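Local coordinates for catechol 2,3-dioxygenase (Pseudomonas sp. KL28, PDB 3HPY), which probably catalyses the iron-dependent ring cleavage of catechol by dioxygen to 2-hydroxy-6-oxohexa-2,4-dienoate during the breakdown of aromatic hydrocarbons, at residues Thr4-Pro9 against Glu171-Tyr176; Pro9-Val14 against Leu117-Ala122; Leu32-Arg37 against Val43-Trp48; Ile66-Phe71 against Arg107-Leu112. All blocks are in the same frame, centred on the assembly; numbering follows the deposited sequence.

Contact 1 of 4, residues Thr4-Pro9 against Glu171-Tyr176; sequences TGVLRP and EVLGFY
L173 meets V6 mainly through its backbone: the carbonyl O of L173 lies 3.4 Å from CG2 of V6, while L173 CB stays 4.3 Å from that same methyl. The L173 oxygen also receives a hydrogen bond from a bridging water, 2.7 Å from L173 O to the water oxygen. This water accepts in turn from V6 N at 2.8 Å and so ties together two backbones whose CA atoms, in V6 and L173, stand 6.7 Å apart. G174, with positive phi (71°), is the first residue to leave the helical conformation after helix 162-171, and F175 follows it. The F175 ring presents CE1 and CZ to V6, each 3.8 Å from V6 CG1, and the two side chains cross at about a right angle. V6 divides its branches between the two partners: CG1, anti to the backbone N (chi1 -178°), goes to the ring, and CG2, beside that N, goes to the L173 carbonyl. F169 packs edge-to-face with the F175 ring, and V6 also rests on F71 of strand 65-73 and on L82 of helix 76-89. After V6 the chain forms a classic beta bulge, in which L7 and R8 both face K72. Joining the N-terminal strand to the turn between helix 162-171 and strand 176-182, the arrangement is an apolar, water-bridged seam between the N- and C-terminal halves of a two-domain extradiol dioxygenase of the vicinal oxygen chelate fold.

Contact 2 of 4, residues Pro9-Val14 against Leu117-Ala122; sequences PGHAQV and LIELYA
The imidazole of H11 and the phenol ring of Y121 lie nearly parallel, planes 12° apart, but are slid so far that they barely overlap, with centroids 5.0 Å apart. Y121 CE1 sits over one face of the imidazole near its rim, 3.9 Å from H11 CE1. H11 sets CG between its backbone N and carbonyl carbon (chi1 60°), and Y121 makes the same choice, in keeping with the similar tilt of the two rings. The carboxylate of E119 is turned quite differently, nearly perpendicular to the imidazole, and brings OE1 to the ring edge in plane. H11 NE2 gives this oxygen only a weak, bent bond, 3.1 Å from E119 OE1 and 134° at the hydrogen, and the exact place of OE1 is doubtful. Beyond the ring, the bare CA of G10 lets the Y121 hydroxyl come close, with G10 CA 3.0 Å from Y121 OH. G10 and H11 both face G70 of strand 65-73, a classic beta bulge in strand 9-16. Outside the pair, K124 NZ bonds H11 ND1 and, weakly, Y121 OH, while E119 OE2 forms salt bridges with R109 NH2 and R107 NH1. Both ring nitrogens thus have polar partners; if the weak bond to the uncertain OE1 is real, NE2 would carry the proton and ND1 would accept from K124.

Contact 3 of 4, residues Leu32-Arg37 against Val43-Trp48; sequences LVETGR and VYFKCW
The carbonyl O of G36 is approached by three groups of the opposite strand. Y44 N gives it an almost straight hydrogen bond, 2.7 Å from G36 O and 178° at the hydrogen; V43 CA adds a C-H contact at 3.4 Å from G36 O; and Y44 CD1 brings the ring edge, in plane, to 3.2 Å from G36 O. At the other end V33 and K46 form a reciprocal pair, V33 N to K46 O at 2.8 Å and K46 N to V33 O at 3.0 Å, the second clearly bent. E34 lies opposite F45 and R37 opposite V43, so T35 and G36 span the width that Y44 alone takes, a beta bulge in this antiparallel hairpin, where T35 N bonds Y44 O. T35 CG2 tucks against Y44, 3.4 Å from Y44 CB. E34, extended with CG anti to the backbone N (chi1 -176°), crosses V43 at about a right angle and lays CG 3.5 Å from V43 CG2. R37 runs alongside V43 instead, pointing the same way. L32 folds its CD2 methyl onto the root of F45, 3.7 Å from F45 CB. The Y44 hydroxyl is held by L102 N and D38, and K46 NZ by C47 O and E50 O. Helix 19-29 packs on the face bearing E34, V43, F45 and R37; strand 33-37 is outermost in the sheet within the chain, and strand 56-60 lies beyond strand 43-46.

Contact 4 of 4, residues Ile66-Phe71 against Arg107-Leu112; sequences IDFFGF and RVRFEL
F68 lays its ring flat against the guanidinium of R109, the two planes 18° apart and their centres 4.6 Å from one another. The stack joins two strands of the eight-stranded mixed sheet of the N-terminal, vicinal oxygen chelate part of the protein: 65-73 and 107-111 flank strand 117-121, so the side chains reach across it on one face. The overlap is off-centre, R109 CZ lying 28° from the normal through the F68 centroid, and the part of the guanidinium that does the touching is NH2, 3.8 Å from F68 CE2. R109 gets there on a chain that leaves with CG anti to the backbone N (chi1 -172°) and bends at chi3, which turns the head group broadside to the ring. The result is a cation-pi contact between a buried aromatic and a charge that its salt bridge to E119, on the intervening strand, probably balances in part. R107 has the same carboxylate as a partner, and its NH2 forms a further salt bridge with E100. Sharing E119 is consistent with the closeness of the two arginines, R107 NH1 lying at the edge of the R109 guanidinium in its plane. F68 in turn belongs to a classic beta bulge, D67 and F68 both facing Q13 of strand 9-16, at the corner the chain turns at D67. R107 comes from the same side of the F68 ring as R109, near the ring's far end, its NH1 4.0 Å from F68 CZ.

Overall arrangement
Contacts 2, 3 and 4 belong to one eight-stranded mixed sheet of the N-terminal half. Contact 3 is the hairpin at one end of the sheet; contacts 2 and 4, centred about 5 Å apart, interlock on strands 9-16, 65-73, 117-121 and 107-111. Contact 3 lies about 15 Å from contact 2 and 19 Å from contact 4, centre to centre, and precedes contact 4 in sequence. Contact 1 spans all three along the chain, its centre about 13 Å from that of contact 2, with which it shares P9, and 14 Å from that of contact 4, which it touches through F69 and F71. It thus places the metal-binding half, with iron ligands H154, H216 and E267, against the chain leading into this sheet.

Contact 1 of 4, residues Thr4-Pro9 against Glu171-Tyr176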
# COMPACT_ATOMS: atom_id res chain seq x y z
N THR C 4 -11.24 19.45 -23.78
CA THR C 4 -11.47 19.74 -25.20
C THR C 4 -10.15 19.61 -25.96
O THR C 4 -9.10 19.38 -25.35
CB THR C 4 -12.00 21.19 -25.43
OG1 THR C 4 -11.07 22.13 -24.90
CG2 THR C 4 -13.35 21.39 -24.76
N GLY C 5 -10.20 19.77 -27.28
CA GLY C 5 -8.99 19.67 -28.09
C GLY C 5 -8.29 18.32 -27.99
O GLY C 5 -8.90 17.27 -28.22
N VAL C 6 -6.99 18.34 -27.69
CA VAL C 6 -6.22 17.10 -27.56
C VAL C 6 -6.54 16.53 -26.18
O VAL C 6 -6.25 17.14 -25.15
CB VAL C 6 -4.71 17.38 -27.66
CG1 VAL C 6 -3.95 16.07 -27.57
CG2 VAL C 6 -4.41 18.09 -28.97
N LEU C 7 -7.15 15.35 -26.16
CA LEU C 7 -7.56 14.73 -24.91
C LEU C 7 -6.52 13.90 -24.18
O LEU C 7 -6.26 14.12 -23.00
CB LEU C 7 -8.79 13.85 -25.16
CG LEU C 7 -10.04 14.50 -25.75
CD1 LEU C 7 -11.14 13.46 -25.90
CD2 LEU C 7 -10.50 15.65 -24.86
N ARG C 8 -5.92 12.96 -24.90
CA ARG C 8 -4.97 12.04 -24.28
C ARG C 8 -4.10 11.32 -25.30
O ARG C 8 -4.35 11.38 -26.50
CB ARG C 8 -5.77 10.99 -23.48
CG ARG C 8 -7.03 10.45 -24.24
CD ARG C 8 -7.34 8.97 -23.90
NE ARG C 8 -8.34 8.26 -24.72
CZ ARG C 8 -9.59 8.68 -24.97
NH1 ARG C 8 -10.03 9.83 -24.49
NH2 ARG C 8 -10.42 7.91 -25.66
N PRO C 9 -3.03 10.65 -24.82
CA PRO C 9 -2.17 9.91 -25.75
C PRO C 9 -3.08 8.79 -26.27
O PRO C 9 -3.74 8.12 -25.47
CB PRO C 9 -1.08 9.35 -24.85
CG PRO C 9 -0.94 10.40 -23.79
CD PRO C 9 -2.35 10.89 -23.54
N GLU C 171 1.57 26.39 -27.99
CA GLU C 171 0.92 27.45 -28.76
C GLU C 171 -0.04 26.91 -29.82
O GLU C 171 -0.89 27.65 -30.30
CB GLU C 171 1.96 28.36 -29.39
CG GLU C 171 2.85 29.04 -28.37
CD GLU C 171 3.63 30.21 -28.94
OE1 GLU C 171 4.20 30.08 -30.05
OE2 GLU C 171 3.68 31.26 -28.28
N VAL C 172 0.08 25.63 -30.14
CA VAL C 172 -0.79 25.04 -31.16
C VAL C 172 -1.68 23.88 -30.67
O VAL C 172 -2.88 23.86 -30.96
CB VAL C 172 0.04 24.55 -32.36
CG1 VAL C 172 -0.89 24.10 -33.48
CG2 VAL C 172 0.95 25.66 -32.85
N LEU C 173 -1.10 22.93 -29.95
CA LEU C 173 -1.84 21.77 -29.46
C LEU C 173 -2.56 21.93 -28.12
O LEU C 173 -3.14 20.97 -27.59
CB LEU C 173 -0.92 20.54 -29.36
CG LEU C 173 -0.41 19.92 -30.67
CD1 LEU C 173 -1.55 19.85 -31.68
CD2 LEU C 173 0.73 20.72 -31.24
N GLY C 174 -2.51 23.13 -27.56
CA GLY C 174 -3.18 23.37 -26.29
C GLY C 174 -2.53 22.71 -25.09
O GLY C 174 -3.20 22.38 -24.12
N PHE C 175 -1.22 22.49 -25.16
CA PHE C 175 -0.51 21.89 -24.03
C PHE C 175 0.05 23.00 -23.17
O PHE C 175 -0.03 24.18 -23.53
CB PHE C 175 0.62 20.99 -24.51
CG PHE C 175 0.17 19.67 -25.04
CD1 PHE C 175 -0.67 19.59 -26.15
CD2 PHE C 175 0.58 18.49 -24.42
CE1 PHE C 175 -1.09 18.35 -26.64
CE2 PHE C 175 0.18 17.25 -24.90
CZ PHE C 175 -0.66 17.17 -26.01
N TYR C 176 0.59 22.63 -22.01
CA TYR C 176 1.19 23.60 -21.10
C TYR C 176 2.27 22.93 -20.29
O TYR C 176 2.18 21.75 -19.99
CB TYR C 176 0.13 24.21 -20.18
CG TYR C 176 -0.45 23.29 -19.12
CD1 TYR C 176 -0.02 23.37 -17.79
CD2 TYR C 176 -1.46 22.39 -19.44
CE1 TYR C 176 -0.60 22.57 -16.81
CE2 TYR C 176 -2.05 21.59 -18.47
CZ TYR C 176 -1.62 21.68 -17.15
OH TYR C 176 -2.20 20.89 -16.19
O HOH W 1 -5.64 20.57 -26.57

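Contact 2 of 4, residues Pro9-Val14 against Leu117-Ala122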
# COMPACT_ATOMS: atom_id res chain seq x y z
N PRO C 9 -3.03 10.65 -24.82
CA PRO C 9 -2.17 9.91 -25.75
C PRO C 9 -3.08 8.79 -26.27
O PRO C 9 -3.74 8.12 -25.47
CB PRO C 9 -1.08 9.35 -24.85
CG PRO C 9 -0.94 10.40 -23.79
CD PRO C 9 -2.35 10.89 -23.54
N GLY C 10 -3.14 8.60 -27.59
CA GLY C 10 -4.01 7.58 -28.15
C GLY C 10 -3.33 6.26 -28.48
O GLY C 10 -3.91 5.20 -28.26
N HIS C 11 -2.11 6.32 -28.99
CA HIS C 11 -1.41 5.09 -29.34
C HIS C 11 0.07 5.31 -29.65
O HIS C 11 0.50 6.41 -30.00
CB HIS C 11 -2.11 4.43 -30.54
CG HIS C 11 -2.16 5.29 -31.77
ND1 HIS C 11 -3.21 5.24 -32.66
CD2 HIS C 11 -1.27 6.18 -32.27
CE1 HIS C 11 -2.97 6.08 -33.66
NE2 HIS C 11 -1.80 6.66 -33.45
N ALA C 12 0.86 4.25 -29.49
CA ALA C 12 2.29 4.31 -29.78
C ALA C 12 2.65 3.19 -30.75
O ALA C 12 2.48 2.01 -30.42
CB ALA C 12 3.09 4.18 -28.50
N GLN C 13 3.13 3.52 -31.94
CA GLN C 13 3.53 2.48 -32.88
C GLN C 13 5.02 2.23 -32.69
O GLN C 13 5.85 3.08 -33.03
CB GLN C 13 3.26 2.91 -34.33
CG GLN C 13 3.72 1.87 -35.36
CD GLN C 13 2.62 0.92 -35.80
OE1 GLN C 13 1.84 1.23 -36.70
NE2 GLN C 13 2.54 -0.23 -35.15
N VAL C 14 5.34 1.07 -32.13
CA VAL C 14 6.71 0.68 -31.85
C VAL C 14 7.09 -0.58 -32.63
O VAL C 14 6.27 -1.47 -32.84
CB VAL C 14 6.90 0.42 -30.32
CG1 VAL C 14 8.31 -0.07 -30.03
CG2 VAL C 14 6.62 1.69 -29.54
N LEU C 117 7.52 11.72 -35.34
CA LEU C 117 6.25 11.84 -36.04
C LEU C 117 5.10 11.79 -35.03
O LEU C 117 5.04 10.89 -34.20
CB LEU C 117 6.08 10.71 -37.05
CG LEU C 117 7.26 10.44 -37.99
CD1 LEU C 117 6.85 9.41 -39.03
CD2 LEU C 117 7.70 11.73 -38.65
N ILE C 118 4.20 12.76 -35.12
CA ILE C 118 3.06 12.83 -34.21
C ILE C 118 1.77 12.63 -35.00
O ILE C 118 1.68 13.02 -36.17
CB ILE C 118 3.00 14.21 -33.52
CG1 ILE C 118 4.37 14.54 -32.92
CG2 ILE C 118 1.94 14.21 -32.44
CD1 ILE C 118 4.78 13.64 -31.77
N GLU C 119 0.78 12.00 -34.38
CA GLU C 119 -0.49 11.76 -35.03
C GLU C 119 -1.64 12.30 -34.19
O GLU C 119 -1.57 12.32 -32.97
CB GLU C 119 -0.70 10.26 -35.26
CG GLU C 119 -0.20 9.75 -36.61
CD GLU C 119 -0.57 8.30 -36.84
OE1 GLU C 119 -1.58 7.85 -36.27
OE2 GLU C 119 0.15 7.62 -37.61
N LEU C 120 -2.70 12.74 -34.87
CA LEU C 120 -3.90 13.27 -34.21
C LEU C 120 -5.09 12.61 -34.90
O LEU C 120 -5.20 12.64 -36.12
CB LEU C 120 -3.97 14.79 -34.38
CG LEU C 120 -3.51 15.71 -33.24
CD1 LEU C 120 -2.23 15.22 -32.61
CD2 LEU C 120 -3.34 17.10 -33.79
N TYR C 121 -5.98 12.00 -34.11
CA TYR C 121 -7.16 11.36 -34.67
C TYR C 121 -8.33 11.58 -33.75
O TYR C 121 -8.15 11.82 -32.55
CB TYR C 121 -6.95 9.86 -34.85
CG TYR C 121 -6.78 9.10 -33.55
CD1 TYR C 121 -5.55 9.08 -32.88
CD2 TYR C 121 -7.84 8.38 -32.99
CE1 TYR C 121 -5.38 8.36 -31.69
CE2 TYR C 121 -7.68 7.66 -31.81
CZ TYR C 121 -6.45 7.65 -31.17
OH TYR C 121 -6.29 6.88 -30.03
N ALA C 122 -9.54 11.48 -34.30
CA ALA C 122 -10.74 11.66 -33.50
C ALA C 122 -11.56 10.39 -33.44
O ALA C 122 -12.49 10.27 -32.64
CB ALA C 122 -11.59 12.78 -34.09

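Contact 3 of 4, residues Leu32-Arg37 against Val43-Trp48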
# COMPACT_ATOMS: atom_id res chain seq x y z
N LEU C 32 -0.90 -6.54 -21.62
CA LEU C 32 -1.76 -5.79 -22.53
C LEU C 32 -2.71 -6.78 -23.19
O LEU C 32 -2.39 -7.97 -23.32
CB LEU C 32 -0.94 -5.10 -23.63
CG LEU C 32 -0.38 -3.71 -23.35
CD1 LEU C 32 0.15 -3.62 -21.95
CD2 LEU C 32 0.69 -3.38 -24.36
N VAL C 33 -3.87 -6.28 -23.60
CA VAL C 33 -4.89 -7.08 -24.26
C VAL C 33 -4.74 -6.95 -25.78
O VAL C 33 -4.85 -5.86 -26.33
CB VAL C 33 -6.31 -6.58 -23.83
CG1 VAL C 33 -7.39 -7.38 -24.53
CG2 VAL C 33 -6.45 -6.70 -22.31
N GLU C 34 -4.46 -8.06 -26.47
CA GLU C 34 -4.28 -8.06 -27.92
C GLU C 34 -5.63 -7.75 -28.53
O GLU C 34 -6.64 -8.28 -28.08
CB GLU C 34 -3.81 -9.42 -28.43
CG GLU C 34 -3.53 -9.43 -29.92
CD GLU C 34 -2.91 -10.72 -30.39
OE1 GLU C 34 -1.97 -11.22 -29.73
OE2 GLU C 34 -3.35 -11.24 -31.45
N THR C 35 -5.69 -6.95 -29.57
CA THR C 35 -7.02 -6.63 -30.04
C THR C 35 -7.28 -6.79 -31.53
O THR C 35 -8.41 -6.61 -32.00
CB THR C 35 -7.35 -5.24 -29.53
OG1 THR C 35 -8.61 -4.81 -30.07
CG2 THR C 35 -6.25 -4.27 -29.90
N GLY C 36 -6.23 -7.15 -32.26
CA GLY C 36 -6.34 -7.35 -33.68
C GLY C 36 -4.98 -7.38 -34.35
O GLY C 36 -4.00 -6.86 -33.82
N ARG C 37 -4.93 -8.00 -35.52
CA ARG C 37 -3.70 -8.10 -36.30
C ARG C 37 -4.10 -7.88 -37.75
O ARG C 37 -4.83 -8.69 -38.32
CB ARG C 37 -3.08 -9.49 -36.10
CG ARG C 37 -2.97 -9.90 -34.64
CD ARG C 37 -2.52 -11.34 -34.48
NE ARG C 37 -1.10 -11.52 -34.76
CZ ARG C 37 -0.45 -12.66 -34.60
NH1 ARG C 37 -1.08 -13.74 -34.15
NH2 ARG C 37 0.85 -12.74 -34.88
N VAL C 43 0.31 -6.04 -34.87
CA VAL C 43 -0.62 -6.56 -33.86
C VAL C 43 -0.93 -5.44 -32.87
O VAL C 43 -0.03 -4.77 -32.36
CB VAL C 43 -0.03 -7.79 -33.14
CG1 VAL C 43 1.32 -7.48 -32.59
CG2 VAL C 43 -0.97 -8.24 -32.04
N TYR C 44 -2.22 -5.23 -32.63
CA TYR C 44 -2.69 -4.17 -31.74
C TYR C 44 -2.98 -4.63 -30.32
O TYR C 44 -3.52 -5.72 -30.09
CB TYR C 44 -3.95 -3.51 -32.32
CG TYR C 44 -3.83 -3.00 -33.76
CD1 TYR C 44 -3.64 -3.88 -34.82
CD2 TYR C 44 -3.93 -1.63 -34.04
CE1 TYR C 44 -3.57 -3.42 -36.14
CE2 TYR C 44 -3.87 -1.16 -35.36
CZ TYR C 44 -3.69 -2.07 -36.40
OH TYR C 44 -3.62 -1.61 -37.70
N PHE C 45 -2.65 -3.76 -29.37
CA PHE C 45 -2.86 -4.01 -27.94
C PHE C 45 -3.49 -2.80 -27.29
O PHE C 45 -3.48 -1.70 -27.84
CB PHE C 45 -1.53 -4.25 -27.23
CG PHE C 45 -0.79 -5.49 -27.67
CD1 PHE C 45 0.19 -5.42 -28.66
CD2 PHE C 45 -1.03 -6.70 -27.04
CE1 PHE C 45 0.93 -6.54 -29.00
CE2 PHE C 45 -0.29 -7.83 -27.38
CZ PHE C 45 0.69 -7.75 -28.36
N LYS C 46 -4.03 -3.01 -26.09
CA LYS C 46 -4.64 -1.94 -25.29
C LYS C 46 -4.57 -2.35 -23.82
O LYS C 46 -4.39 -3.53 -23.50
CB LYS C 46 -6.10 -1.72 -25.69
CG LYS C 46 -7.05 -2.82 -25.21
CD LYS C 46 -8.48 -2.47 -25.59
CE LYS C 46 -9.08 -1.47 -24.61
NZ LYS C 46 -9.43 -2.15 -23.32
N CYS C 47 -4.68 -1.38 -22.92
CA CYS C 47 -4.66 -1.69 -21.49
C CYS C 47 -6.06 -2.21 -21.19
O CYS C 47 -7.04 -1.73 -21.77
CB CYS C 47 -4.35 -0.43 -20.68
SG CYS C 47 -2.66 0.19 -20.95
N TRP C 48 -6.17 -3.20 -20.30
CA TRP C 48 -7.47 -3.77 -19.99
C TRP C 48 -8.51 -2.74 -19.58
O TRP C 48 -9.70 -2.92 -19.87
CB TRP C 48 -7.36 -4.84 -18.90
CG TRP C 48 -7.08 -4.29 -17.52
CD1 TRP C 48 -5.84 -4.09 -16.96
CD2 TRP C 48 -8.04 -3.87 -16.55
NE1 TRP C 48 -5.99 -3.55 -15.69
CE2 TRP C 48 -7.32 -3.40 -15.42
CE3 TRP C 48 -9.44 -3.82 -16.52
CZ2 TRP C 48 -7.96 -2.91 -14.27
CZ3 TRP C 48 -10.09 -3.32 -15.37
CH2 TRP C 48 -9.34 -2.87 -14.27

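Contact 4 of 4, residues Ile66-Phe71 against Arg107-Leu112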
# COMPACT_ATOMS: atom_id res chain seq x y z
N ILE C 66 10.47 3.88 -32.15
CA ILE C 66 9.08 4.27 -32.38
C ILE C 66 8.84 4.83 -33.78
O ILE C 66 9.62 5.63 -34.28
CB ILE C 66 8.64 5.34 -31.35
CG1 ILE C 66 7.18 5.72 -31.60
CG2 ILE C 66 9.53 6.58 -31.46
CD1 ILE C 66 6.59 6.58 -30.53
N ASP C 67 7.75 4.40 -34.41
CA ASP C 67 7.40 4.91 -35.73
C ASP C 67 6.67 6.23 -35.53
O ASP C 67 7.03 7.25 -36.10
CB ASP C 67 6.49 3.93 -36.49
CG ASP C 67 7.18 2.61 -36.81
OD1 ASP C 67 8.40 2.63 -37.08
OD2 ASP C 67 6.50 1.56 -36.81
N PHE C 68 5.65 6.20 -34.67
CA PHE C 68 4.88 7.41 -34.41
C PHE C 68 4.08 7.33 -33.11
O PHE C 68 3.87 6.24 -32.56
CB PHE C 68 3.94 7.68 -35.60
CG PHE C 68 3.04 6.54 -35.93
CD1 PHE C 68 1.82 6.38 -35.27
CD2 PHE C 68 3.39 5.63 -36.93
CE1 PHE C 68 0.96 5.33 -35.59
CE2 PHE C 68 2.54 4.56 -37.26
CZ PHE C 68 1.32 4.41 -36.59
N PHE C 69 3.65 8.49 -32.63
CA PHE C 69 2.89 8.59 -31.39
C PHE C 69 1.65 9.44 -31.65
O PHE C 69 1.77 10.60 -32.05
CB PHE C 69 3.76 9.24 -30.32
CG PHE C 69 3.19 9.14 -28.93
CD1 PHE C 69 2.69 10.26 -28.29
CD2 PHE C 69 3.15 7.91 -28.27
CE1 PHE C 69 2.17 10.17 -27.00
CE2 PHE C 69 2.64 7.81 -26.98
CZ PHE C 69 2.15 8.95 -26.35
N GLY C 70 0.48 8.88 -31.41
CA GLY C 70 -0.75 9.62 -31.66
C GLY C 70 -1.54 10.08 -30.46
O GLY C 70 -1.43 9.52 -29.37
N PHE C 71 -2.35 11.12 -30.67
CA PHE C 71 -3.19 11.70 -29.63
C PHE C 71 -4.64 11.77 -30.09
O PHE C 71 -4.93 12.28 -31.18
CB PHE C 71 -2.74 13.12 -29.32
CG PHE C 71 -1.44 13.22 -28.58
CD1 PHE C 71 -1.41 13.13 -27.20
CD2 PHE C 71 -0.25 13.46 -29.27
CE1 PHE C 71 -0.23 13.30 -26.51
CE2 PHE C 71 0.95 13.63 -28.57
CZ PHE C 71 0.96 13.55 -27.20
N ARG C 107 -6.30 10.05 -39.59
CA ARG C 107 -5.52 10.82 -38.64
C ARG C 107 -4.60 11.81 -39.34
O ARG C 107 -4.17 11.60 -40.48
CB ARG C 107 -4.67 9.87 -37.80
CG ARG C 107 -5.02 8.39 -37.98
CD ARG C 107 -3.77 7.55 -38.09
NE ARG C 107 -4.01 6.34 -38.88
CZ ARG C 107 -3.07 5.46 -39.22
NH1 ARG C 107 -1.80 5.65 -38.85
NH2 ARG C 107 -3.39 4.40 -39.95
N VAL C 108 -4.28 12.90 -38.64
CA VAL C 108 -3.40 13.93 -39.17
C VAL C 108 -2.01 13.67 -38.61
O VAL C 108 -1.84 13.63 -37.39
CB VAL C 108 -3.88 15.33 -38.72
CG1 VAL C 108 -3.10 16.40 -39.44
CG2 VAL C 108 -5.36 15.47 -38.98
N ARG C 109 -1.03 13.48 -39.49
CA ARG C 109 0.33 13.23 -39.04
C ARG C 109 1.30 14.31 -39.51
O ARG C 109 1.20 14.78 -40.63
CB ARG C 109 0.83 11.86 -39.53
CG ARG C 109 2.17 11.45 -38.94
CD ARG C 109 2.76 10.23 -39.64
NE ARG C 109 1.91 9.04 -39.54
CZ ARG C 109 2.18 7.89 -40.13
NH1 ARG C 109 3.27 7.76 -40.88
NH2 ARG C 109 1.36 6.85 -39.99
N PHE C 110 2.22 14.69 -38.63
CA PHE C 110 3.20 15.71 -38.97
C PHE C 110 4.51 15.38 -38.27
O PHE C 110 4.55 14.51 -37.39
CB PHE C 110 2.69 17.09 -38.55
CG PHE C 110 2.48 17.25 -37.06
CD1 PHE C 110 3.52 17.67 -36.24
CD2 PHE C 110 1.23 16.97 -36.49
CE1 PHE C 110 3.32 17.82 -34.86
CE2 PHE C 110 1.03 17.11 -35.12
CZ PHE C 110 2.08 17.54 -34.31
N GLU C 111 5.59 16.04 -38.67
CA GLU C 111 6.89 15.79 -38.08
C GLU C 111 7.33 17.00 -37.26
O GLU C 111 7.16 18.15 -37.68
CB GLU C 111 7.94 15.50 -39.17
CG GLU C 111 9.26 14.94 -38.63
CD GLU C 111 10.34 14.82 -39.70
OE1 GLU C 111 10.08 14.23 -40.77
OE2 GLU C 111 11.47 15.31 -39.46
N LEU C 112 7.88 16.73 -36.08
CA LEU C 112 8.34 17.79 -35.19
C LEU C 112 9.81 18.07 -35.47
O LEU C 112 10.50 17.28 -36.13
CB LEU C 112 8.18 17.37 -33.72
CG LEU C 112 6.81 17.39 -33.05
CD1 LEU C 112 6.94 16.81 -31.64
CD2 LEU C 112 6.25 18.81 -32.98